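Local coordinates for RNA-dependent RNA Polymerase (Bombyx mori cytoplasmic polyhedrosis virus, PDB 6TZ0), which synthesises viral RNA as an RNA-dependent RNA polymerase, transcribing the double-stranded genome into plus strands and copying plus strands into complementary minus strands, at residues L789-L794 / L827-L832; L834-M839 / T903-L908; L914-E919 / Q990-S995; Y805-K810 / V1001-T1006. All blocks are in the same frame, centred on the assembly; numbering follows the deposited sequence.

Contact 1: residues L789-L794 / L827-L832; sequences LRRFTL and LMSLIL
Phe792 and Leu830 form the dense middle of this antiparallel strand pair, joined by two backbone bonds: Phe792 N to Leu830 O at 3.1 Å and Leu830 N to Phe792 O at 2.9 Å. Their side chains lie abreast, pointing the same way, and Leu830 CD2 meets the ring edge of Phe792 at CD2, 3.8 Å away and in the ring plane. Leu794 and Met828 share that face and form the next hydrogen-bonded pair, with Leu794 N to Met828 O at 2.9 Å and Met828 N to Leu794 O at 2.7 Å. The strands run at 157° to each other. Strand 827-831 is the middle one of a three-stranded sheet and has 813-815 on its other side; Leu814 there touches Met828 and Leu830.

Where strand 791-794 begins, Arg790 stretches out with CG anti to its own N (chi1 -161°) and crosses Leu832. Its NE gives a bent bond to Leu832 O, 2.8 Å long and nearly in line with the C=O, although the oxygen is tilted out of the guanidinium plane.

On the opposite face helix 20-35 covers Ile831, and the looser side is limited to two places. Thr793 CB only grazes Leu827 CD1 at 3.9 Å, and both residues are exposed. Partly exposed Arg791 bends at chi3, its NH1 3.7 Å from Ser829 OG. Backbone bonds thus join the strands, Phe792, Leu794, Met828 and Leu830 make one face apolar, and the other places Arg791 among the ATP-binding residues, near Arg147, consistent with its charge facing an anionic ligand.

Contact 2: residues L834-M839 / T903-L908; sequences LAWLFM and TGALLL
Leu908 N bonds to Gly904 O at 2.9 Å, a regular helical bond that sets the turn from which Leu908 reaches Trp836. No hydrogen bond passes between residues 834-839 and 903-908, so the contact rests on apolar packing. CD2 of Leu908 approaches the pyrrole end of the indole obliquely, 3.7 Å from Trp836 NE1 and just as far from CD1, and the two side chains cross at about a right angle. With CG opposite the backbone N (chi1 -176°), the indole extends past Ala905 toward Leu908.

Ala905 lies at the centre. Ala905 CB is 3.7 Å from Trp836 CA and 4.0 Å from Trp836 CB, with Ala835 CB slightly farther off; having no larger side chain there lets the two backbones approach. The joint thus sets a short 3-10 turn, which follows strand 827-831, against helix 902-911 of the family's C-terminal region. That turn is held internally by weak bonds such as Leu837 N to Leu834 O at 3.3 Å. Its Leu834 turns away from helix 902-911 and packs on helices 20-35 and 774-786.

On the other flank of Ala905, Met839 is bent at chi2 (-69°) and again at chi3. This folds SD against Leu906 CD2, 3.7 Å away, with the two side chains crossed nearly perpendicularly. Every residue that touches across the contact is buried, and Phe902, one helix position before Thr903, extends the apolar surface by touching both Ala835 and Met839.

Contact 3: residues L914-E919 / Q990-S995; sequences LDLIDE and QSKRVS
Glu919 and Gln990 satisfy each other's backbone groups in both directions. Glu919 N gives a bond to Gln990 O at 2.8 Å, somewhat bent at 145°, and Gln990 N returns one to Glu919 O, also at 2.8 Å but almost straight at 175°. Gln990 O has a further neighbour in Asp918 CA at 3.4 Å, a CH···O contact.

Ile917 O has no hydrogen bond across the contact. The methylene chain of Lys992 runs past it, with CG 3.5 Å from the oxygen, and carries NZ beside Glu919 CB at 3.4 Å. Bent at its last torsion (chi4 65°), the lysine still leaves NZ 4.7 Å from Glu919 OE1; the opposite charges are neighbours without pairing, and any mutual attraction is probably modest on this exposed side. Nearer the lysine backbone, the Leu916 side chain crosses that of Lys992 at about a right angle, Leu916 CD2 3.9 Å from Lys992 CD.

Leu916 is the centre of an inverse gamma turn, where Ile917 N bonds weakly to Asp915 O. Asp915 makes a salt bridge to Arg752, and Lys992 O accepts a weak bond from Ser795 OG. Glu919 and Gln990 form a single antiparallel bridge where strand 919-921 begins and strand 988-990 ends, consistent with a short two-stranded pairing there.

Contact 4: residues Y805-K810 / V1001-T1006; sequences YNNLSK and VIVAKT
With CG anti to the carbonyl carbon (chi1 -73°), Asn807 leans its amide across toward Val1003, while Thr1006 turns OG1 between its own N and carbonyl carbon (chi1 56°) to face Asn807 from the other segment. Asn807 ND2 comes to 3.5 Å from Val1003 CG2, and Asn807 CB lies 3.6 Å from Thr1006 OG1; no hydrogen bond crosses the contact. Instead OG1 turns back to Ile1002 O, four residues earlier, in a bond modelled so short that its length is doubtful.

Beside this polar pair lies the apolar part. Leu808 CD2 meets Ile1002 CD1 at 4.1 Å, the two side chains crossing at about a right angle, and Ile1002 CG2 also touches Asn807 CB. Lys810, bent at chi3 and chi4, curls back so that NZ makes weak bonds to the carbonyl oxygens of Asn806 and Asn807, while its CE passes 3.4 Å from Thr1006 O. Helix 902-911 borders the contact, with Leu911 on Ile1002. This is plain helix-to-helix packing away from the nucleotide- and metal-binding residues: the C-terminal ends of helices 801-808 and 996-1004, with the residues just after them, meet although about 190 residues separate them in sequence.

In the fold
Contact 1 lies among the others, its centre about 12 Å from that of contact 3, 14 Å from contact 2 and 16 Å from contact 4. Contact 3 packs on it through Leu916 and Leu914 against Leu794 and Phe792. Arg790 touches Leu834 of contact 2, and Met828 touches Tyr805 of contact 4. Helix 902-911 joins contacts 2 and 4 through Leu907, which packs on Thr1006; both contacts 2 and 3 are nested in the loop closed by contact 4. Contact 1 contributes Arg791 to the ATP site; its side chain is about 11 Å from that of Trp836 and 12 Å from that of Ile917. No ATP is bound here.

Contact 1: residues L789-L794 / L827-L832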
loop_
_atom_site.group_PDB
_atom_site.type_symbol
_atom_site.label_atom_id
_atom_site.label_comp_id
_atom_site.label_asym_id
_atom_site.label_seq_id
_atom_site.Cartn_x
_atom_site.Cartn_y
_atom_site.Cartn_z
ATOM N N LEU A 789 1.451 31.781 -6.488
ATOM C CA LEU A 789 0.021 31.666 -6.194
ATOM C C LEU A 789 -0.814 32.937 -6.374
ATOM O O LEU A 789 -1.962 32.984 -5.945
ATOM C CB LEU A 789 -0.177 31.125 -4.776
ATOM C CG LEU A 789 0.608 29.870 -4.391
ATOM C CD1 LEU A 789 0.492 29.619 -2.897
ATOM C CD2 LEU A 789 0.115 28.661 -5.166
ATOM N N ARG A 790 -0.247 33.962 -6.995
ATOM C CA ARG A 790 -0.945 35.239 -7.152
ATOM C C ARG A 790 -1.874 35.467 -8.355
ATOM O O ARG A 790 -2.511 36.514 -8.436
ATOM C CB ARG A 790 0.069 36.380 -7.068
ATOM C CG ARG A 790 -0.549 37.726 -6.751
ATOM C CD ARG A 790 0.508 38.705 -6.282
ATOM N NE ARG A 790 -0.056 40.023 -6.036
ATOM C CZ ARG A 790 0.657 41.070 -5.645
ATOM N NH1 ARG A 790 1.961 40.946 -5.455
ATOM N NH2 ARG A 790 0.068 42.238 -5.444
ATOM N N ARG A 791 -1.978 34.513 -9.275
ATOM C CA ARG A 791 -2.814 34.725 -10.464
ATOM C C ARG A 791 -4.137 33.966 -10.530
ATOM O O ARG A 791 -4.181 32.752 -10.354
ATOM C CB ARG A 791 -2.017 34.403 -11.726
ATOM C CG ARG A 791 -0.858 35.339 -11.995
ATOM C CD ARG A 791 -0.463 35.254 -13.456
ATOM N NE ARG A 791 -1.628 35.407 -14.319
ATOM C CZ ARG A 791 -1.565 35.616 -15.628
ATOM N NH1 ARG A 791 -2.679 35.746 -16.332
ATOM N NH2 ARG A 791 -0.389 35.700 -16.232
ATOM N N PHE A 792 -5.215 34.707 -10.770
ATOM C CA PHE A 792 -6.546 34.126 -10.899
ATOM C C PHE A 792 -7.294 34.657 -12.133
ATOM O O PHE A 792 -7.442 35.866 -12.287
ATOM C CB PHE A 792 -7.345 34.427 -9.631
ATOM C CG PHE A 792 -8.570 33.578 -9.460
ATOM C CD1 PHE A 792 -8.459 32.224 -9.200
ATOM C CD2 PHE A 792 -9.832 34.139 -9.533
ATOM C CE1 PHE A 792 -9.584 31.441 -9.035
ATOM C CE2 PHE A 792 -10.962 33.362 -9.368
ATOM C CZ PHE A 792 -10.837 32.011 -9.119
ATOM N N THR A 793 -7.777 33.763 -12.994
ATOM C CA THR A 793 -8.553 34.158 -14.160
ATOM C C THR A 793 -9.961 33.609 -14.024
ATOM O O THR A 793 -10.145 32.453 -13.631
ATOM C CB THR A 793 -7.915 33.650 -15.452
ATOM O OG1 THR A 793 -7.864 32.219 -15.427
ATOM C CG2 THR A 793 -6.510 34.203 -15.599
ATOM N N LEU A 794 -10.949 34.434 -14.339
ATOM C CA LEU A 794 -12.336 34.037 -14.189
ATOM C C LEU A 794 -13.146 34.556 -15.365
ATOM O O LEU A 794 -13.010 35.717 -15.757
ATOM C CB LEU A 794 -12.909 34.551 -12.865
ATOM C CG LEU A 794 -14.328 34.099 -12.534
ATOM C CD1 LEU A 794 -14.396 32.587 -12.496
ATOM C CD2 LEU A 794 -14.767 34.682 -11.204
ATOM N N LEU A 827 -12.760 35.963 -20.394
ATOM C CA LEU A 827 -12.252 35.784 -19.046
ATOM C C LEU A 827 -11.424 36.985 -18.610
ATOM O O LEU A 827 -10.680 37.574 -19.397
ATOM C CB LEU A 827 -11.447 34.482 -18.941
ATOM C CG LEU A 827 -10.219 34.178 -19.802
ATOM C CD1 LEU A 827 -8.919 34.599 -19.130
ATOM C CD2 LEU A 827 -10.189 32.699 -20.142
ATOM N N MET A 828 -11.571 37.341 -17.339
ATOM C CA MET A 828 -10.926 38.506 -16.755
ATOM C C MET A 828 -9.832 38.052 -15.802
ATOM O O MET A 828 -10.036 37.139 -14.997
ATOM C CB MET A 828 -11.948 39.367 -16.013
ATOM C CG MET A 828 -11.446 40.712 -15.542
ATOM S SD MET A 828 -12.715 41.574 -14.591
ATOM C CE MET A 828 -13.858 42.090 -15.857
ATOM N N SER A 829 -8.671 38.687 -15.901
ATOM C CA SER A 829 -7.521 38.354 -15.072
ATOM C C SER A 829 -7.490 39.282 -13.864
ATOM O O SER A 829 -7.350 40.499 -14.018
ATOM C CB SER A 829 -6.227 38.469 -15.877
ATOM O OG SER A 829 -5.093 38.191 -15.076
ATOM N N LEU A 830 -7.631 38.715 -12.669
ATOM C CA LEU A 830 -7.440 39.472 -11.442
ATOM C C LEU A 830 -6.319 38.851 -10.629
ATOM O O LEU A 830 -6.192 37.626 -10.553
ATOM C CB LEU A 830 -8.720 39.564 -10.582
ATOM C CG LEU A 830 -9.344 38.374 -9.853
ATOM C CD1 LEU A 830 -10.112 38.869 -8.653
ATOM C CD2 LEU A 830 -10.304 37.657 -10.771
ATOM N N ILE A 831 -5.497 39.705 -10.037
ATOM C CA ILE A 831 -4.410 39.277 -9.171
ATOM C C ILE A 831 -4.724 39.728 -7.750
ATOM O O ILE A 831 -5.146 40.870 -7.523
ATOM C CB ILE A 831 -3.052 39.797 -9.679
ATOM C CG1 ILE A 831 -3.069 41.306 -9.882
ATOM C CG2 ILE A 831 -2.705 39.138 -11.000
ATOM C CD1 ILE A 831 -1.739 41.875 -10.183
ATOM N N LEU A 832 -4.590 38.814 -6.815
ATOM C CA LEU A 832 -4.935 39.088 -5.434
ATOM C C LEU A 832 -3.852 39.931 -4.764
ATOM O O LEU A 832 -2.683 39.863 -5.149
ATOM C CB LEU A 832 -5.164 37.772 -4.691
ATOM C CG LEU A 832 -4.173 36.610 -4.795
ATOM C CD1 LEU A 832 -3.040 36.675 -3.779
ATOM C CD2 LEU A 832 -4.935 35.304 -4.665
#

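Contact 2: residues L834-M839 / T903-L908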
loop_
_atom_site.group_PDB
_atom_site.type_symbol
_atom_site.label_atom_id
_atom_site.label_comp_id
_atom_site.label_asym_id
_atom_site.label_seq_id
_atom_site.Cartn_x
_atom_site.Cartn_y
_atom_site.Cartn_z
ATOM N N LEU A 834 -1.249 41.268 -1.728
ATOM C CA LEU A 834 -0.374 40.532 -0.824
ATOM C C LEU A 834 -0.941 40.422 0.583
ATOM O O LEU A 834 -0.453 39.604 1.364
ATOM C CB LEU A 834 1.010 41.169 -0.745
ATOM C CG LEU A 834 1.923 41.081 -1.953
ATOM C CD1 LEU A 834 3.237 41.728 -1.614
ATOM C CD2 LEU A 834 2.118 39.647 -2.331
ATOM N N ALA A 835 -1.957 41.216 0.925
ATOM C CA ALA A 835 -2.577 41.092 2.236
ATOM C C ALA A 835 -3.401 39.820 2.370
ATOM O O ALA A 835 -3.723 39.430 3.493
ATOM C CB ALA A 835 -3.453 42.308 2.524
ATOM N N TRP A 836 -3.730 39.162 1.257
ATOM C CA TRP A 836 -4.464 37.903 1.307
ATOM C C TRP A 836 -3.623 36.778 1.898
ATOM O O TRP A 836 -4.174 35.802 2.416
ATOM C CB TRP A 836 -4.930 37.525 -0.099
ATOM C CG TRP A 836 -5.761 36.301 -0.135
ATOM C CD1 TRP A 836 -7.076 36.190 0.193
ATOM C CD2 TRP A 836 -5.305 34.980 -0.421
ATOM N NE1 TRP A 836 -7.483 34.887 0.074
ATOM C CE2 TRP A 836 -6.409 34.122 -0.293
ATOM C CE3 TRP A 836 -4.068 34.440 -0.778
ATOM C CZ2 TRP A 836 -6.317 32.756 -0.522
ATOM C CZ3 TRP A 836 -3.980 33.091 -1.009
ATOM C CH2 TRP A 836 -5.096 32.262 -0.880
ATOM N N LEU A 837 -2.294 36.902 1.845
ATOM C CA LEU A 837 -1.409 35.881 2.394
ATOM C C LEU A 837 -1.506 35.754 3.907
ATOM O O LEU A 837 -1.123 34.719 4.453
ATOM C CB LEU A 837 0.041 36.180 2.018
ATOM C CG LEU A 837 0.450 36.023 0.559
ATOM C CD1 LEU A 837 1.858 36.540 0.347
ATOM C CD2 LEU A 837 0.367 34.573 0.173
ATOM N N PHE A 838 -2.022 36.762 4.603
ATOM C CA PHE A 838 -1.905 36.799 6.051
ATOM C C PHE A 838 -3.259 36.762 6.740
ATOM O O PHE A 838 -3.378 37.221 7.878
ATOM C CB PHE A 838 -1.130 38.048 6.460
ATOM C CG PHE A 838 0.125 38.252 5.668
ATOM C CD1 PHE A 838 1.226 37.444 5.859
ATOM C CD2 PHE A 838 0.204 39.271 4.739
ATOM C CE1 PHE A 838 2.379 37.639 5.122
ATOM C CE2 PHE A 838 1.356 39.474 4.008
ATOM C CZ PHE A 838 2.444 38.659 4.204
ATOM N N MET A 839 -4.274 36.217 6.092
ATOM C CA MET A 839 -5.638 36.381 6.554
ATOM C C MET A 839 -6.258 35.080 7.034
ATOM O O MET A 839 -5.812 33.991 6.662
ATOM C CB MET A 839 -6.491 36.994 5.435
ATOM C CG MET A 839 -6.286 38.488 5.270
ATOM S SD MET A 839 -6.935 39.441 6.664
ATOM C CE MET A 839 -5.469 39.834 7.620
ATOM N N THR A 903 -8.675 45.189 3.164
ATOM C CA THR A 903 -10.109 45.173 2.919
ATOM C C THR A 903 -10.453 44.546 1.575
ATOM O O THR A 903 -11.516 43.935 1.442
ATOM C CB THR A 903 -10.669 46.591 3.039
ATOM O OG1 THR A 903 -12.077 46.581 2.778
ATOM C CG2 THR A 903 -9.976 47.538 2.099
ATOM N N GLY A 904 -9.554 44.632 0.592
ATOM C CA GLY A 904 -9.764 43.910 -0.648
ATOM C C GLY A 904 -9.637 42.411 -0.463
ATOM O O GLY A 904 -10.396 41.638 -1.050
ATOM N N ALA A 905 -8.698 41.985 0.385
ATOM C CA ALA A 905 -8.545 40.566 0.683
ATOM C C ALA A 905 -9.746 40.028 1.449
ATOM O O ALA A 905 -10.217 38.916 1.177
ATOM C CB ALA A 905 -7.265 40.342 1.480
ATOM N N LEU A 906 -10.272 40.814 2.389
ATOM C CA LEU A 906 -11.435 40.368 3.147
ATOM C C LEU A 906 -12.703 40.401 2.305
ATOM O O LEU A 906 -13.558 39.523 2.452
ATOM C CB LEU A 906 -11.584 41.211 4.408
ATOM C CG LEU A 906 -10.447 40.920 5.391
ATOM C CD1 LEU A 906 -10.466 41.872 6.563
ATOM C CD2 LEU A 906 -10.533 39.482 5.872
ATOM N N LEU A 907 -12.823 41.372 1.397
ATOM C CA LEU A 907 -13.917 41.389 0.434
ATOM C C LEU A 907 -13.839 40.202 -0.517
ATOM O O LEU A 907 -14.867 39.616 -0.872
ATOM C CB LEU A 907 -13.880 42.718 -0.323
ATOM C CG LEU A 907 -14.920 43.183 -1.337
ATOM C CD1 LEU A 907 -15.089 44.669 -1.186
ATOM C CD2 LEU A 907 -14.418 42.900 -2.732
ATOM N N LEU A 908 -12.625 39.818 -0.912
ATOM C CA LEU A 908 -12.435 38.667 -1.786
ATOM C C LEU A 908 -12.803 37.364 -1.088
ATOM O O LEU A 908 -13.479 36.514 -1.676
ATOM C CB LEU A 908 -10.987 38.645 -2.278
ATOM C CG LEU A 908 -10.463 37.563 -3.218
ATOM C CD1 LEU A 908 -9.498 38.188 -4.187
ATOM C CD2 LEU A 908 -9.725 36.511 -2.413
#

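Contact 3: residues L914-E919 / Q990-S995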
loop_
_atom_site.group_PDB
_atom_site.type_symbol
_atom_site.label_atom_id
_atom_site.label_comp_id
_atom_site.label_asym_id
_atom_site.label_seq_id
_atom_site.Cartn_x
_atom_site.Cartn_y
_atom_site.Cartn_z
ATOM N N LEU A 914 -12.794 33.229 -5.362
ATOM C CA LEU A 914 -11.785 32.193 -5.560
ATOM C C LEU A 914 -12.318 30.774 -5.422
ATOM O O LEU A 914 -11.519 29.834 -5.431
ATOM C CB LEU A 914 -10.620 32.403 -4.594
ATOM C CG LEU A 914 -9.412 33.173 -5.130
ATOM C CD1 LEU A 914 -9.740 34.587 -5.547
ATOM C CD2 LEU A 914 -8.337 33.188 -4.062
ATOM N N ASP A 915 -13.631 30.591 -5.295
ATOM C CA ASP A 915 -14.209 29.259 -5.380
ATOM C C ASP A 915 -14.632 28.927 -6.802
ATOM O O ASP A 915 -14.713 27.748 -7.163
ATOM C CB ASP A 915 -15.412 29.146 -4.448
ATOM C CG ASP A 915 -15.033 29.279 -2.994
ATOM O OD1 ASP A 915 -13.877 28.959 -2.651
ATOM O OD2 ASP A 915 -15.890 29.700 -2.192
ATOM N N LEU A 916 -14.902 29.946 -7.614
ATOM C CA LEU A 916 -15.426 29.770 -8.965
ATOM C C LEU A 916 -14.296 29.280 -9.857
ATOM O O LEU A 916 -13.590 30.057 -10.498
ATOM C CB LEU A 916 -16.027 31.071 -9.480
ATOM C CG LEU A 916 -17.244 31.586 -8.711
ATOM C CD1 LEU A 916 -17.662 32.947 -9.229
ATOM C CD2 LEU A 916 -18.394 30.599 -8.793
ATOM N N ILE A 917 -14.121 27.961 -9.885
ATOM C CA ILE A 917 -13.086 27.308 -10.670
ATOM C C ILE A 917 -13.747 26.281 -11.577
ATOM O O ILE A 917 -14.951 26.033 -11.501
ATOM C CB ILE A 917 -12.022 26.632 -9.783
ATOM C CG1 ILE A 917 -12.686 25.581 -8.889
ATOM C CG2 ILE A 917 -11.282 27.662 -8.955
ATOM C CD1 ILE A 917 -11.714 24.691 -8.162
ATOM N N ASP A 918 -12.939 25.685 -12.446
ATOM C CA ASP A 918 -13.417 24.571 -13.249
ATOM C C ASP A 918 -13.591 23.329 -12.384
ATOM O O ASP A 918 -12.870 23.122 -11.407
ATOM C CB ASP A 918 -12.466 24.302 -14.417
ATOM C CG ASP A 918 -11.020 24.158 -13.984
ATOM O OD1 ASP A 918 -10.705 24.407 -12.801
ATOM O OD2 ASP A 918 -10.187 23.795 -14.838
ATOM N N GLU A 919 -14.573 22.510 -12.738
ATOM C CA GLU A 919 -14.962 21.373 -11.920
ATOM C C GLU A 919 -15.204 20.173 -12.818
ATOM O O GLU A 919 -15.969 20.262 -13.783
ATOM C CB GLU A 919 -16.220 21.701 -11.106
ATOM C CG GLU A 919 -16.642 20.632 -10.116
ATOM C CD GLU A 919 -15.695 20.507 -8.936
ATOM O OE1 GLU A 919 -15.021 21.503 -8.600
ATOM O OE2 GLU A 919 -15.636 19.412 -8.337
ATOM N N GLN A 990 -16.592 21.430 -16.292
ATOM C CA GLN A 990 -17.514 22.554 -16.295
ATOM C C GLN A 990 -16.863 23.749 -15.615
ATOM O O GLN A 990 -16.471 23.666 -14.447
ATOM C CB GLN A 990 -18.815 22.190 -15.579
ATOM C CG GLN A 990 -19.837 23.304 -15.559
ATOM C CD GLN A 990 -21.113 22.904 -14.853
ATOM O OE1 GLN A 990 -21.232 21.789 -14.348
ATOM N NE2 GLN A 990 -22.074 23.816 -14.809
ATOM N N SER A 991 -16.750 24.852 -16.345
ATOM C CA SER A 991 -16.219 26.086 -15.790
ATOM C C SER A 991 -17.343 26.915 -15.177
ATOM O O SER A 991 -18.530 26.632 -15.351
ATOM C CB SER A 991 -15.486 26.888 -16.862
ATOM O OG SER A 991 -15.011 28.116 -16.338
ATOM N N LYS A 992 -16.954 27.957 -14.446
ATOM C CA LYS A 992 -17.901 28.804 -13.738
ATOM C C LYS A 992 -17.664 30.264 -14.097
ATOM O O LYS A 992 -16.544 30.667 -14.424
ATOM C CB LYS A 992 -17.797 28.597 -12.224
ATOM C CG LYS A 992 -18.266 27.224 -11.786
ATOM C CD LYS A 992 -18.154 27.025 -10.295
ATOM C CE LYS A 992 -18.774 25.696 -9.894
ATOM N NZ LYS A 992 -18.028 24.541 -10.464
ATOM N N ARG A 993 -18.735 31.051 -14.038
ATOM C CA ARG A 993 -18.700 32.452 -14.424
ATOM C C ARG A 993 -19.502 33.283 -13.435
ATOM O O ARG A 993 -20.208 32.754 -12.574
ATOM C CB ARG A 993 -19.251 32.662 -15.845
ATOM C CG ARG A 993 -20.763 32.531 -15.977
ATOM C CD ARG A 993 -21.182 31.120 -16.357
ATOM N NE ARG A 993 -22.610 31.030 -16.651
ATOM C CZ ARG A 993 -23.124 31.064 -17.878
ATOM N NH1 ARG A 993 -22.327 31.191 -18.928
ATOM N NH2 ARG A 993 -24.434 30.975 -18.054
ATOM N N VAL A 994 -19.398 34.601 -13.569
ATOM C CA VAL A 994 -20.245 35.510 -12.809
ATOM C C VAL A 994 -21.542 35.719 -13.581
ATOM O O VAL A 994 -21.559 35.782 -14.818
ATOM C CB VAL A 994 -19.512 36.839 -12.500
ATOM C CG1 VAL A 994 -19.196 37.631 -13.747
ATOM C CG2 VAL A 994 -20.303 37.701 -11.523
ATOM N N SER A 995 -22.651 35.729 -12.848
ATOM C CA SER A 995 -23.955 36.036 -13.415
ATOM C C SER A 995 -24.633 37.051 -12.512
ATOM O O SER A 995 -23.976 37.620 -11.637
ATOM C CB SER A 995 -24.802 34.773 -13.575
ATOM O OG SER A 995 -24.221 33.889 -14.519
#

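Contact 4: residues Y805-K810 / V1001-T1006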
loop_
_atom_site.group_PDB
_atom_site.type_symbol
_atom_site.label_atom_id
_atom_site.label_comp_id
_atom_site.label_asym_id
_atom_site.label_seq_id
_atom_site.Cartn_x
_atom_site.Cartn_y
_atom_site.Cartn_z
ATOM N N TYR A 805 -15.930 45.070 -13.580
ATOM C CA TYR A 805 -14.556 45.569 -13.579
ATOM C C TYR A 805 -14.429 46.861 -12.779
ATOM O O TYR A 805 -13.499 47.018 -11.977
ATOM C CB TYR A 805 -14.083 45.788 -15.017
ATOM C CG TYR A 805 -12.660 46.289 -15.128
ATOM C CD1 TYR A 805 -11.591 45.419 -15.005
ATOM C CD2 TYR A 805 -12.388 47.636 -15.343
ATOM C CE1 TYR A 805 -10.291 45.870 -15.100
ATOM C CE2 TYR A 805 -11.093 48.095 -15.435
ATOM C CZ TYR A 805 -10.050 47.208 -15.312
ATOM O OH TYR A 805 -8.754 47.656 -15.408
ATOM N N ASN A 806 -15.361 47.796 -12.982
ATOM C CA ASN A 806 -15.283 49.083 -12.301
ATOM C C ASN A 806 -15.555 48.953 -10.811
ATOM O O ASN A 806 -14.996 49.715 -10.014
ATOM C CB ASN A 806 -16.264 50.072 -12.927
ATOM C CG ASN A 806 -15.858 50.486 -14.323
ATOM O OD1 ASN A 806 -14.679 50.690 -14.603
ATOM N ND2 ASN A 806 -16.838 50.618 -15.206
ATOM N N ASN A 807 -16.399 48.002 -10.415
ATOM C CA ASN A 807 -16.646 47.799 -8.993
ATOM C C ASN A 807 -15.474 47.106 -8.316
ATOM O O ASN A 807 -15.124 47.448 -7.180
ATOM C CB ASN A 807 -17.926 46.997 -8.785
ATOM C CG ASN A 807 -19.170 47.807 -9.063
ATOM O OD1 ASN A 807 -19.258 48.974 -8.691
ATOM N ND2 ASN A 807 -20.144 47.188 -9.717
ATOM N N LEU A 808 -14.844 46.141 -8.990
ATOM C CA LEU A 808 -13.752 45.424 -8.351
ATOM C C LEU A 808 -12.427 46.172 -8.403
ATOM O O LEU A 808 -11.538 45.869 -7.602
ATOM C CB LEU A 808 -13.579 44.042 -8.979
ATOM C CG LEU A 808 -14.731 43.070 -8.738
ATOM C CD1 LEU A 808 -14.465 41.746 -9.426
ATOM C CD2 LEU A 808 -14.962 42.868 -7.258
ATOM N N SER A 809 -12.266 47.143 -9.302
ATOM C CA SER A 809 -10.973 47.804 -9.401
ATOM C C SER A 809 -10.726 48.838 -8.309
ATOM O O SER A 809 -9.601 49.340 -8.208
ATOM C CB SER A 809 -10.820 48.467 -10.767
ATOM O OG SER A 809 -9.561 49.104 -10.866
ATOM N N LYS A 810 -11.730 49.172 -7.493
ATOM C CA LYS A 810 -11.496 50.116 -6.403
ATOM C C LYS A 810 -10.673 49.502 -5.282
ATOM O O LYS A 810 -9.966 50.222 -4.570
ATOM C CB LYS A 810 -12.815 50.636 -5.836
ATOM C CG LYS A 810 -13.584 51.541 -6.763
ATOM C CD LYS A 810 -14.768 52.151 -6.043
ATOM C CE LYS A 810 -15.821 51.109 -5.752
ATOM N NZ LYS A 810 -16.405 50.588 -7.014
ATOM N N VAL A 1001 -24.263 40.953 -5.603
ATOM C CA VAL A 1001 -23.470 41.173 -4.402
ATOM C C VAL A 1001 -22.116 41.807 -4.711
ATOM O O VAL A 1001 -21.546 42.451 -3.819
ATOM C CB VAL A 1001 -23.300 39.885 -3.572
ATOM C CG1 VAL A 1001 -24.661 39.342 -3.159
ATOM C CG2 VAL A 1001 -22.494 38.836 -4.304
ATOM N N ILE A 1002 -21.613 41.691 -5.951
ATOM C CA ILE A 1002 -20.474 42.517 -6.372
ATOM C C ILE A 1002 -20.831 43.999 -6.278
ATOM O O ILE A 1002 -20.056 44.811 -5.760
ATOM C CB ILE A 1002 -20.013 42.147 -7.796
ATOM C CG1 ILE A 1002 -19.464 40.725 -7.866
ATOM C CG2 ILE A 1002 -18.939 43.103 -8.291
ATOM C CD1 ILE A 1002 -18.266 40.482 -7.014
ATOM N N VAL A 1003 -22.024 44.366 -6.748
ATOM C CA VAL A 1003 -22.452 45.763 -6.688
ATOM C C VAL A 1003 -22.747 46.178 -5.250
ATOM O O VAL A 1003 -22.379 47.278 -4.818
ATOM C CB VAL A 1003 -23.667 45.979 -7.613
ATOM C CG1 VAL A 1003 -24.255 47.373 -7.446
ATOM C CG2 VAL A 1003 -23.260 45.775 -9.058
ATOM N N ALA A 1004 -23.365 45.287 -4.470
ATOM C CA ALA A 1004 -23.828 45.661 -3.139
ATOM C C ALA A 1004 -22.678 45.774 -2.142
ATOM O O ALA A 1004 -22.633 46.724 -1.354
ATOM C CB ALA A 1004 -24.866 44.653 -2.649
ATOM N N LYS A 1005 -21.738 44.832 -2.162
ATOM C CA LYS A 1005 -20.691 44.778 -1.153
ATOM C C LYS A 1005 -19.495 45.670 -1.460
ATOM O O LYS A 1005 -18.549 45.691 -0.668
ATOM C CB LYS A 1005 -20.210 43.332 -0.976
ATOM C CG LYS A 1005 -21.272 42.368 -0.478
ATOM C CD LYS A 1005 -21.653 42.674 0.960
ATOM C CE LYS A 1005 -22.722 41.724 1.473
ATOM N NZ LYS A 1005 -22.203 40.336 1.632
ATOM N N THR A 1006 -19.496 46.405 -2.572
ATOM C CA THR A 1006 -18.334 47.201 -2.951
ATOM C C THR A 1006 -18.636 48.693 -3.008
ATOM O O THR A 1006 -17.977 49.434 -3.739
ATOM C CB THR A 1006 -17.764 46.736 -4.291
ATOM O OG1 THR A 1006 -18.785 46.793 -5.294
ATOM C CG2 THR A 1006 -17.215 45.322 -4.188
#